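Local coordinates for protein CELL division inhibitor (Pyrococcus furiosus, PDB 1G3Q) that binds ADP and magnesium at a P-loop and probably binds and hydrolyses ATP, as a MinD-type cell division ATPase, at residues L166-N171 with V191-V196; R3-V8 with E231-L236; L48-D53 with G210-K215. All blocks are in the same frame, centred on the assembly; numbering follows the deposited sequence.

Contact 1. Residues L166-N171 with V191-V196; sequences LGFVLN and VPLLAV. With ADP (adenosine-5'-diphosphate), chain C.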
loop_
_atom_site.group_PDB
_atom_site.type_symbol
_atom_site.label_atom_id
_atom_site.label_comp_id
_atom_site.label_asym_id
_atom_site.label_seq_id
_atom_site.Cartn_x
_atom_site.Cartn_y
_atom_site.Cartn_z
ATOM N N LEU A 166 7.208 -1.401 10.856
ATOM C CA LEU A 166 8.204 -2.240 10.199
ATOM C C LEU A 166 9.431 -1.463 9.754
ATOM O O LEU A 166 10.556 -1.963 9.822
ATOM C CB LEU A 166 7.580 -2.923 8.981
ATOM C CG LEU A 166 6.381 -3.836 9.228
ATOM C CD1 LEU A 166 5.839 -4.338 7.896
ATOM C CD2 LEU A 166 6.802 -5.002 10.104
ATOM N N GLY A 167 9.204 -0.240 9.291
ATOM C CA GLY A 167 10.291 0.592 8.812
ATOM C C GLY A 167 9.773 1.441 7.669
ATOM O O GLY A 167 8.563 1.645 7.556
ATOM N N PHE A 168 10.665 1.931 6.814
ATOM C CA PHE A 168 10.224 2.760 5.703
ATOM C C PHE A 168 10.873 2.424 4.367
ATOM O O PHE A 168 11.906 1.753 4.302
ATOM C CB PHE A 168 10.448 4.243 6.033
ATOM C CG PHE A 168 11.878 4.703 5.889
ATOM C CD1 PHE A 168 12.269 5.464 4.789
ATOM C CD2 PHE A 168 12.828 4.401 6.863
ATOM C CE1 PHE A 168 13.581 5.922 4.661
ATOM C CE2 PHE A 168 14.144 4.853 6.745
ATOM C CZ PHE A 168 14.521 5.615 5.643
ATOM N N VAL A 169 10.232 2.894 3.302
ATOM C CA VAL A 169 10.712 2.695 1.944
ATOM C C VAL A 169 11.040 4.071 1.386
ATOM O O VAL A 169 10.224 4.991 1.469
ATOM C CB VAL A 169 9.625 2.052 1.047
ATOM C CG1 VAL A 169 10.115 1.978 -0.397
ATOM C CG2 VAL A 169 9.276 0.660 1.562
ATOM N N LEU A 170 12.240 4.219 0.836
ATOM C CA LEU A 170 12.647 5.488 0.249
ATOM C C LEU A 170 12.367 5.347 -1.239
ATOM O O LEU A 170 13.171 4.787 -1.981
ATOM C CB LEU A 170 14.138 5.741 0.483
ATOM C CG LEU A 170 14.691 7.079 -0.016
ATOM C CD1 LEU A 170 13.996 8.228 0.708
ATOM C CD2 LEU A 170 16.193 7.128 0.233
ATOM N N ASN A 171 11.218 5.852 -1.668
ATOM C CA ASN A 171 10.820 5.745 -3.062
ATOM C C ASN A 171 11.200 6.944 -3.924
ATOM O O ASN A 171 11.416 8.051 -3.424
ATOM C CB ASN A 171 9.310 5.493 -3.138
ATOM C CG ASN A 171 8.834 5.210 -4.549
ATOM O OD1 ASN A 171 9.493 4.495 -5.303
ATOM N ND2 ASN A 171 7.678 5.758 -4.906
ATOM N N VAL A 191 13.568 5.080 11.805
ATOM C CA VAL A 191 13.074 3.714 11.655
ATOM C C VAL A 191 13.910 3.039 10.572
ATOM O O VAL A 191 14.461 3.709 9.699
ATOM C CB VAL A 191 11.581 3.677 11.260
ATOM C CG1 VAL A 191 10.731 4.195 12.409
ATOM C CG2 VAL A 191 11.349 4.503 10.004
ATOM N N PRO A 192 14.017 1.703 10.616
ATOM C CA PRO A 192 14.798 0.940 9.638
ATOM C C PRO A 192 14.449 1.190 8.174
ATOM O O PRO A 192 13.276 1.193 7.793
ATOM C CB PRO A 192 14.529 -0.511 10.037
ATOM C CG PRO A 192 14.265 -0.417 11.504
ATOM C CD PRO A 192 13.392 0.803 11.598
ATOM N N LEU A 193 15.479 1.406 7.362
ATOM C CA LEU A 193 15.292 1.608 5.931
ATOM C C LEU A 193 15.163 0.201 5.358
ATOM O O LEU A 193 16.136 -0.549 5.319
ATOM C CB LEU A 193 16.509 2.312 5.324
ATOM C CG LEU A 193 16.549 2.415 3.796
ATOM C CD1 LEU A 193 15.317 3.154 3.292
ATOM C CD2 LEU A 193 17.813 3.136 3.368
ATOM N N LEU A 194 13.960 -0.161 4.926
ATOM C CA LEU A 194 13.726 -1.498 4.392
ATOM C C LEU A 194 14.036 -1.647 2.911
ATOM O O LEU A 194 14.322 -2.749 2.443
ATOM C CB LEU A 194 12.282 -1.919 4.659
ATOM C CG LEU A 194 11.873 -1.889 6.132
ATOM C CD1 LEU A 194 10.465 -2.433 6.273
ATOM C CD2 LEU A 194 12.848 -2.717 6.962
ATOM N N ALA A 195 13.979 -0.546 2.171
ATOM C CA ALA A 195 14.264 -0.609 0.747
ATOM C C ALA A 195 14.306 0.750 0.085
ATOM O O ALA A 195 13.603 1.681 0.487
ATOM C CB ALA A 195 13.225 -1.484 0.045
ATOM N N VAL A 196 15.153 0.852 -0.931
ATOM C CA VAL A 196 15.280 2.069 -1.706
ATOM C C VAL A 196 14.729 1.709 -3.076
ATOM O O VAL A 196 15.260 0.827 -3.752
ATOM C CB VAL A 196 16.755 2.509 -1.861
ATOM C CG1 VAL A 196 16.834 3.766 -2.709
ATOM C CG2 VAL A 196 17.372 2.769 -0.492
HETATM P PB ADP C . 0.287 7.628 -4.139
HETATM O O1B ADP C . -0.548 8.801 -4.287
HETATM O O2B ADP C . 1.207 7.809 -3.005
HETATM O O3B ADP C . -0.495 6.173 -4.005
HETATM P PA ADP C . 1.250 6.504 -6.551
HETATM O O1A ADP C . 0.080 6.467 -7.359
HETATM O O2A ADP C . 1.659 5.212 -6.067
HETATM O O3A ADP C . 1.173 7.491 -5.401
HETATM O "O5'" ADP C . 2.344 7.039 -7.432
HETATM C "C5'" ADP C . 2.279 8.349 -8.117
HETATM C "C4'" ADP C . 2.809 8.277 -9.504
HETATM O "O4'" ADP C . 4.262 8.179 -9.519
HETATM C "C3'" ADP C . 2.352 7.093 -10.296
HETATM O "O3'" ADP C . 1.956 7.491 -11.606
HETATM C "C2'" ADP C . 3.516 6.153 -10.385
HETATM O "O2'" ADP C . 3.598 5.374 -11.576
HETATM C "C1'" ADP C . 4.704 7.008 -10.258
HETATM N N9 ADP C . 5.792 6.421 -9.427
HETATM C C8 ADP C . 5.825 5.944 -8.107
HETATM N N7 ADP C . 6.975 5.489 -7.699
HETATM C C5 ADP C . 7.786 5.660 -8.798
HETATM C C6 ADP C . 9.160 5.368 -9.029
HETATM N N6 ADP C . 9.895 4.822 -8.059
HETATM N N1 ADP C . 9.700 5.666 -10.283
HETATM C C2 ADP C . 8.923 6.225 -11.261
HETATM N N3 ADP C . 7.610 6.533 -11.126
HETATM C C4 ADP C . 7.094 6.229 -9.872
#

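Contact 2. Residues R3-V8 with E231-L236; sequences RIISIV and EEIEKL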
loop_
_atom_site.group_PDB
_atom_site.type_symbol
_atom_site.label_atom_id
_atom_site.label_comp_id
_atom_site.label_asym_id
_atom_site.label_seq_id
_atom_site.Cartn_x
_atom_site.Cartn_y
_atom_site.Cartn_z
ATOM N N ARG A 3 -1.001 -11.302 8.305
ATOM C CA ARG A 3 -0.338 -10.046 8.647
ATOM C C ARG A 3 -1.002 -8.883 7.914
ATOM O O ARG A 3 -1.009 -8.836 6.680
ATOM C CB ARG A 3 1.147 -10.090 8.274
ATOM C CG ARG A 3 1.980 -11.042 9.118
ATOM C CD ARG A 3 3.417 -11.103 8.620
ATOM N NE ARG A 3 4.112 -9.823 8.740
ATOM C CZ ARG A 3 5.317 -9.584 8.230
ATOM N NH1 ARG A 3 5.955 -10.536 7.568
ATOM N NH2 ARG A 3 5.885 -8.396 8.378
ATOM N N ILE A 4 -1.556 -7.945 8.673
ATOM C CA ILE A 4 -2.218 -6.788 8.081
ATOM C C ILE A 4 -1.270 -5.597 8.140
ATOM O O ILE A 4 -0.963 -5.073 9.215
ATOM C CB ILE A 4 -3.535 -6.470 8.816
ATOM C CG1 ILE A 4 -4.383 -7.745 8.913
ATOM C CG2 ILE A 4 -4.316 -5.392 8.056
ATOM C CD1 ILE A 4 -5.755 -7.539 9.554
ATOM N N ILE A 5 -0.804 -5.178 6.971
ATOM C CA ILE A 5 0.144 -4.083 6.868
ATOM C C ILE A 5 -0.414 -2.845 6.174
ATOM O O ILE A 5 -0.867 -2.912 5.028
ATOM C CB ILE A 5 1.395 -4.539 6.093
ATOM C CG1 ILE A 5 1.947 -5.832 6.709
ATOM C CG2 ILE A 5 2.436 -3.436 6.101
ATOM C CD1 ILE A 5 3.146 -6.410 5.958
ATOM N N SER A 6 -0.371 -1.713 6.868
ATOM C CA SER A 6 -0.849 -0.461 6.297
ATOM C C SER A 6 0.292 0.223 5.548
ATOM O O SER A 6 1.378 0.418 6.098
ATOM C CB SER A 6 -1.372 0.467 7.400
ATOM O OG SER A 6 -2.477 -0.112 8.073
ATOM N N ILE A 7 0.045 0.569 4.287
ATOM C CA ILE A 7 1.036 1.242 3.450
ATOM C C ILE A 7 0.672 2.712 3.592
ATOM O O ILE A 7 -0.344 3.154 3.063
ATOM C CB ILE A 7 0.905 0.806 1.974
ATOM C CG1 ILE A 7 0.898 -0.724 1.885
ATOM C CG2 ILE A 7 2.052 1.378 1.152
ATOM C CD1 ILE A 7 2.115 -1.394 2.504
ATOM N N VAL A 8 1.510 3.467 4.295
ATOM C CA VAL A 8 1.204 4.866 4.585
ATOM C C VAL A 8 2.237 5.907 4.183
ATOM O O VAL A 8 3.347 5.581 3.767
ATOM C CB VAL A 8 0.954 5.028 6.098
ATOM C CG1 VAL A 8 -0.028 3.965 6.576
ATOM C CG2 VAL A 8 2.276 4.893 6.859
ATOM N N GLU A 231 11.277 -9.649 0.111
ATOM C CA GLU A 231 12.120 -10.553 0.884
ATOM C C GLU A 231 12.255 -10.006 2.305
ATOM O O GLU A 231 12.082 -10.737 3.280
ATOM C CB GLU A 231 13.501 -10.665 0.236
ATOM C CG GLU A 231 14.340 -11.824 0.754
ATOM C CD GLU A 231 15.768 -11.787 0.240
ATOM O OE1 GLU A 231 15.965 -11.436 -0.945
ATOM O OE2 GLU A 231 16.691 -12.118 1.015
ATOM N N GLU A 232 12.552 -8.712 2.414
ATOM C CA GLU A 232 12.706 -8.068 3.716
ATOM C C GLU A 232 11.434 -8.126 4.556
ATOM O O GLU A 232 11.486 -8.417 5.752
ATOM C CB GLU A 232 13.126 -6.606 3.544
ATOM C CG GLU A 232 14.555 -6.405 3.073
ATOM C CD GLU A 232 15.570 -7.061 3.996
ATOM O OE1 GLU A 232 15.424 -6.934 5.233
ATOM O OE2 GLU A 232 16.518 -7.696 3.482
ATOM N N ILE A 233 10.295 -7.838 3.933
ATOM C CA ILE A 233 9.014 -7.865 4.631
ATOM C C ILE A 233 8.787 -9.231 5.273
ATOM O O ILE A 233 8.332 -9.321 6.416
ATOM C CB ILE A 233 7.840 -7.561 3.663
ATOM C CG1 ILE A 233 7.930 -6.114 3.171
ATOM C CG2 ILE A 233 6.507 -7.816 4.350
ATOM C CD1 ILE A 233 7.875 -5.083 4.277
ATOM N N GLU A 234 9.106 -10.293 4.540
ATOM C CA GLU A 234 8.931 -11.643 5.058
ATOM C C GLU A 234 9.835 -11.906 6.257
ATOM O O GLU A 234 9.429 -12.564 7.215
ATOM C CB GLU A 234 9.225 -12.681 3.974
ATOM C CG GLU A 234 8.282 -12.638 2.788
ATOM C CD GLU A 234 8.391 -13.885 1.933
ATOM O OE1 GLU A 234 9.523 -14.245 1.553
ATOM O OE2 GLU A 234 7.346 -14.506 1.643
ATOM N N LYS A 235 11.059 -11.391 6.199
ATOM C CA LYS A 235 12.025 -11.574 7.279
ATOM C C LYS A 235 11.587 -10.929 8.591
ATOM O O LYS A 235 11.883 -11.441 9.674
ATOM C CB LYS A 235 13.384 -11.001 6.878
ATOM C CG LYS A 235 14.123 -11.799 5.821
ATOM C CD LYS A 235 15.484 -11.177 5.541
ATOM C CE LYS A 235 16.296 -12.023 4.573
ATOM N NZ LYS A 235 17.623 -11.408 4.284
ATOM N N LEU A 236 10.887 -9.804 8.491
ATOM C CA LEU A 236 10.425 -9.087 9.672
ATOM C C LEU A 236 9.224 -9.745 10.335
ATOM O O LEU A 236 8.678 -9.217 11.305
ATOM C CB LEU A 236 10.084 -7.643 9.308
ATOM C CG LEU A 236 11.248 -6.818 8.759
ATOM C CD1 LEU A 236 10.750 -5.437 8.370
ATOM C CD2 LEU A 236 12.352 -6.720 9.805
#

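Contact 3. Residues L48-D53 with G210-K215; sequences LVLGVD and GIPAVK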
loop_
_atom_site.group_PDB
_atom_site.type_symbol
_atom_site.label_atom_id
_atom_site.label_comp_id
_atom_site.label_asym_id
_atom_site.label_seq_id
_atom_site.Cartn_x
_atom_site.Cartn_y
_atom_site.Cartn_z
ATOM N N LEU A 48 -7.329 -0.724 -10.476
ATOM C CA LEU A 48 -6.940 -0.414 -11.850
ATOM C C LEU A 48 -5.464 -0.754 -12.083
ATOM O O LEU A 48 -5.091 -1.317 -13.115
ATOM C CB LEU A 48 -7.180 1.070 -12.130
ATOM C CG LEU A 48 -7.730 1.442 -13.508
ATOM C CD1 LEU A 48 -6.846 0.839 -14.588
ATOM C CD2 LEU A 48 -9.165 0.931 -13.651
ATOM N N VAL A 49 -4.629 -0.403 -11.114
ATOM C CA VAL A 49 -3.198 -0.668 -11.200
ATOM C C VAL A 49 -2.916 -2.175 -11.197
ATOM O O VAL A 49 -1.876 -2.625 -11.678
ATOM C CB VAL A 49 -2.466 0.045 -10.037
ATOM C CG1 VAL A 49 -1.077 -0.514 -9.841
ATOM C CG2 VAL A 49 -2.386 1.540 -10.344
ATOM N N LEU A 50 -3.854 -2.956 -10.673
ATOM C CA LEU A 50 -3.688 -4.409 -10.649
ATOM C C LEU A 50 -4.416 -5.081 -11.816
ATOM O O LEU A 50 -4.492 -6.307 -11.891
ATOM C CB LEU A 50 -4.172 -4.984 -9.314
ATOM C CG LEU A 50 -3.231 -4.714 -8.131
ATOM C CD1 LEU A 50 -3.874 -5.181 -6.831
ATOM C CD2 LEU A 50 -1.908 -5.436 -8.364
ATOM N N GLY A 51 -4.963 -4.276 -12.720
ATOM C CA GLY A 51 -5.639 -4.836 -13.883
ATOM C C GLY A 51 -7.069 -5.322 -13.716
ATOM O O GLY A 51 -7.594 -5.995 -14.598
ATOM N N VAL A 52 -7.696 -5.006 -12.589
ATOM C CA VAL A 52 -9.082 -5.401 -12.349
ATOM C C VAL A 52 -9.879 -4.114 -12.538
ATOM O O VAL A 52 -10.044 -3.324 -11.610
ATOM C CB VAL A 52 -9.264 -5.936 -10.921
ATOM C CG1 VAL A 52 -10.714 -6.334 -10.691
ATOM C CG2 VAL A 52 -8.345 -7.129 -10.703
ATOM N N ASP A 53 -10.385 -3.912 -13.746
ATOM C CA ASP A 53 -11.077 -2.671 -14.055
ATOM C C ASP A 53 -12.594 -2.647 -14.014
ATOM O O ASP A 53 -13.185 -1.575 -14.082
ATOM C CB ASP A 53 -10.631 -2.182 -15.436
ATOM C CG ASP A 53 -9.176 -2.504 -15.729
ATOM O OD1 ASP A 53 -8.313 -2.223 -14.868
ATOM O OD2 ASP A 53 -8.893 -3.034 -16.826
ATOM N N GLY A 210 -1.279 -1.433 -16.063
ATOM C CA GLY A 210 -2.190 -2.219 -15.247
ATOM C C GLY A 210 -1.501 -3.512 -14.843
ATOM O O GLY A 210 -2.144 -4.499 -14.479
ATOM N N ILE A 211 -0.175 -3.506 -14.930
ATOM C CA ILE A 211 0.641 -4.659 -14.555
ATOM C C ILE A 211 1.856 -4.102 -13.828
ATOM O O ILE A 211 2.705 -3.456 -14.444
ATOM C CB ILE A 211 1.144 -5.441 -15.789
ATOM C CG1 ILE A 211 -0.037 -5.928 -16.634
ATOM C CG2 ILE A 211 1.984 -6.632 -15.332
ATOM C CD1 ILE A 211 0.392 -6.562 -17.971
ATOM N N PRO A 212 1.952 -4.332 -12.509
ATOM C CA PRO A 212 3.087 -3.828 -11.729
ATOM C C PRO A 212 4.434 -4.177 -12.352
ATOM O O PRO A 212 4.655 -5.308 -12.790
ATOM C CB PRO A 212 2.880 -4.477 -10.364
ATOM C CG PRO A 212 1.374 -4.514 -10.257
ATOM C CD PRO A 212 0.980 -5.016 -11.638
ATOM N N ALA A 213 5.327 -3.193 -12.380
ATOM C CA ALA A 213 6.652 -3.366 -12.957
ATOM C C ALA A 213 7.383 -4.606 -12.465
ATOM O O ALA A 213 8.137 -5.223 -13.218
ATOM C CB ALA A 213 7.497 -2.125 -12.693
ATOM N N VAL A 214 7.163 -4.985 -11.209
ATOM C CA VAL A 214 7.849 -6.149 -10.666
ATOM C C VAL A 214 7.637 -7.360 -11.568
ATOM O O VAL A 214 8.519 -8.208 -11.684
ATOM C CB VAL A 214 7.388 -6.463 -9.211
ATOM C CG1 VAL A 214 5.945 -6.927 -9.196
ATOM C CG2 VAL A 214 8.299 -7.516 -8.591
ATOM N N LYS A 215 6.480 -7.433 -12.227
ATOM C CA LYS A 215 6.214 -8.550 -13.124
ATOM C C LYS A 215 6.299 -8.153 -14.597
ATOM O O LYS A 215 6.847 -8.894 -15.410
ATOM C CB LYS A 215 4.837 -9.161 -12.848
ATOM C CG LYS A 215 4.637 -10.500 -13.563
ATOM C CD LYS A 215 3.293 -11.136 -13.235
ATOM C CE LYS A 215 3.145 -12.468 -13.946
ATOM N NZ LYS A 215 1.809 -13.081 -13.725
#

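Contact 1. Residues L166-N171 with V191-V196
F168 and L170 are hydrogen-bonded to segment 191-196, whose strand part, 193-196, runs parallel to 166-171 with 21° between the two short axes. The pair is the last step of the mostly parallel sheet of the P-loop NTPase fold and is joined by helix 182-189 in a beta-alpha-beta crossover. F168 N gives its hydrogen to P192 O at 2.9 Å, F168 O accepts from L194 N, and L170 N binds A195 O. The register slips by one residue between these bonds, and A195 N, buried here, finds no partner in the model. G167 suits its place because a side chain would run into P192 O and the L194 side chain, and its backbone angles are also unfavourable for other residues.

F168 and L193 lie on the face covered by helix 182-189. With chi1 at 78°, F168 CG lies between the backbone N and the carbonyl carbon, and the end of the ring comes nearer segment 191-196. L193 CD1 sits over one ring face in a CH-pi contact, 3.8 Å from the F168 ring centroid, while V191 O meets the ring edge in its plane, 3.2 Å from F168 CE2. V191 CG2 adds an apolar contact at F168 CD2. An alanine in place of F168 would probably leave L193 CD1 without its aromatic partner and open a gap beside V191 CG2. On the face of V169 and A195, L229 of helix 221-235 covers both.

At the end of segment 166-171, N171 reads the adenine with both ends of its amide, whose ND2 also bonds to T14 O: OD1 accepts from ADP N6 at 2.8 Å, and ND2 donates to ADP N7 at 2.9 Å.

Contact 2. Residues R3-V8 with E231-L236
Helix 221-235, the C-terminal helix of this P-loop NTPase fold, packs across one face of the central sheet, and here its last turn meets strand 3-8, whose far end leads into the P-loop. The strand and helix axes approach to 12.2 Å at an angle of 126°, a separation bridged by side chains that reach out from the strand. An arginine suits this place because its aliphatic stem crosses the gap and its charged end then finds oxygen atoms at the end of the helix.

R3 reaches I233 O with both terminal nitrogens: NH1 to I233 O is 2.9 Å, and NH2 to I233 O is a longer 3.3 Å. Both come from the same face of the carbonyl plane, tilted out of it, whereas the oxygen lies in the plane of the guanidinium at its edge. The bend at chi3, 64°, turns the end of the chain into this position. In this last turn I233 O has just a weak backbone bond from L236 N within the segment, and the C-terminal end of the helix would probably favour a cation. R3 NH2 also forms a salt bridge with E136 of the adjoining strand 136-141, so the guanidinium ties the helix end to the sheet.

Beside this polar grip the contact is apolar. I233 also touches F114 of strand 114-118 and L23 of helix 16-29, and the hydrocarbon branches of I5 and I233 suit these buried surroundings. Their side chains meet obliquely, with I5 CD1 lying 4.0 Å from I233 CG2.

Contact 3. Residues L48-D53 with G210-K215
V49 and G210 bring two helix ends together, their CA atoms 4.4 Å apart, in a backbone-to-backbone contact beside the nucleotide site of the P-loop fold. V49 O lies 3.3 Å from G210 C, and G210 O is 3.5 Å from L50 C; no hydrogen bond crosses. A CB on G51 would press on G210 O, whereas G210 is suited by its positive phi. Beside it, P212 CD rests against V49 O, while the side chains of L50 and P212 cross at about a right angle, the compact pyrrolidine ring making an apolar partner for the leucine.

Each segment holds the end of a Schellman motif. G51 and G210 are the C-prime residues that end helices 46-49 and 201-209, with positive phi angles of 81° and 84° that glycine adopts readily. P212 then occupies the N-cap position of the next helix, 213-216. Farther out, V49 packs on A21 of helix 16-29, with its side chain about 4 Å from that of T17, which binds magnesium and ADP, and P212 packs on N22 of the same helix. The apolar touch is between L50 CD2 and P212 CG, 3.9 Å apart.

How the contacts relate
Contacts 1 and 2 adjoin, their centres about 11 Å apart, and both belong to the central sheet: strand 3-8 lies inside it, strand 193-198 at one edge, and helix 221-235 packs against both regions. L194 and L166 of contact 1 meet L236 of contact 2, while L166 also touches I5. Contact 3 stands apart, about 23 Å from contact 1 and 20 Å from contact 2 between centres, beside helix 16-29. Contact 2 joins the chain near its two ends; the segments of contact 3 lie between, and those of contact 1 between these. Contacts 1 and 3 thus each border the nucleotide site, while contact 2 closes the fold between its termini.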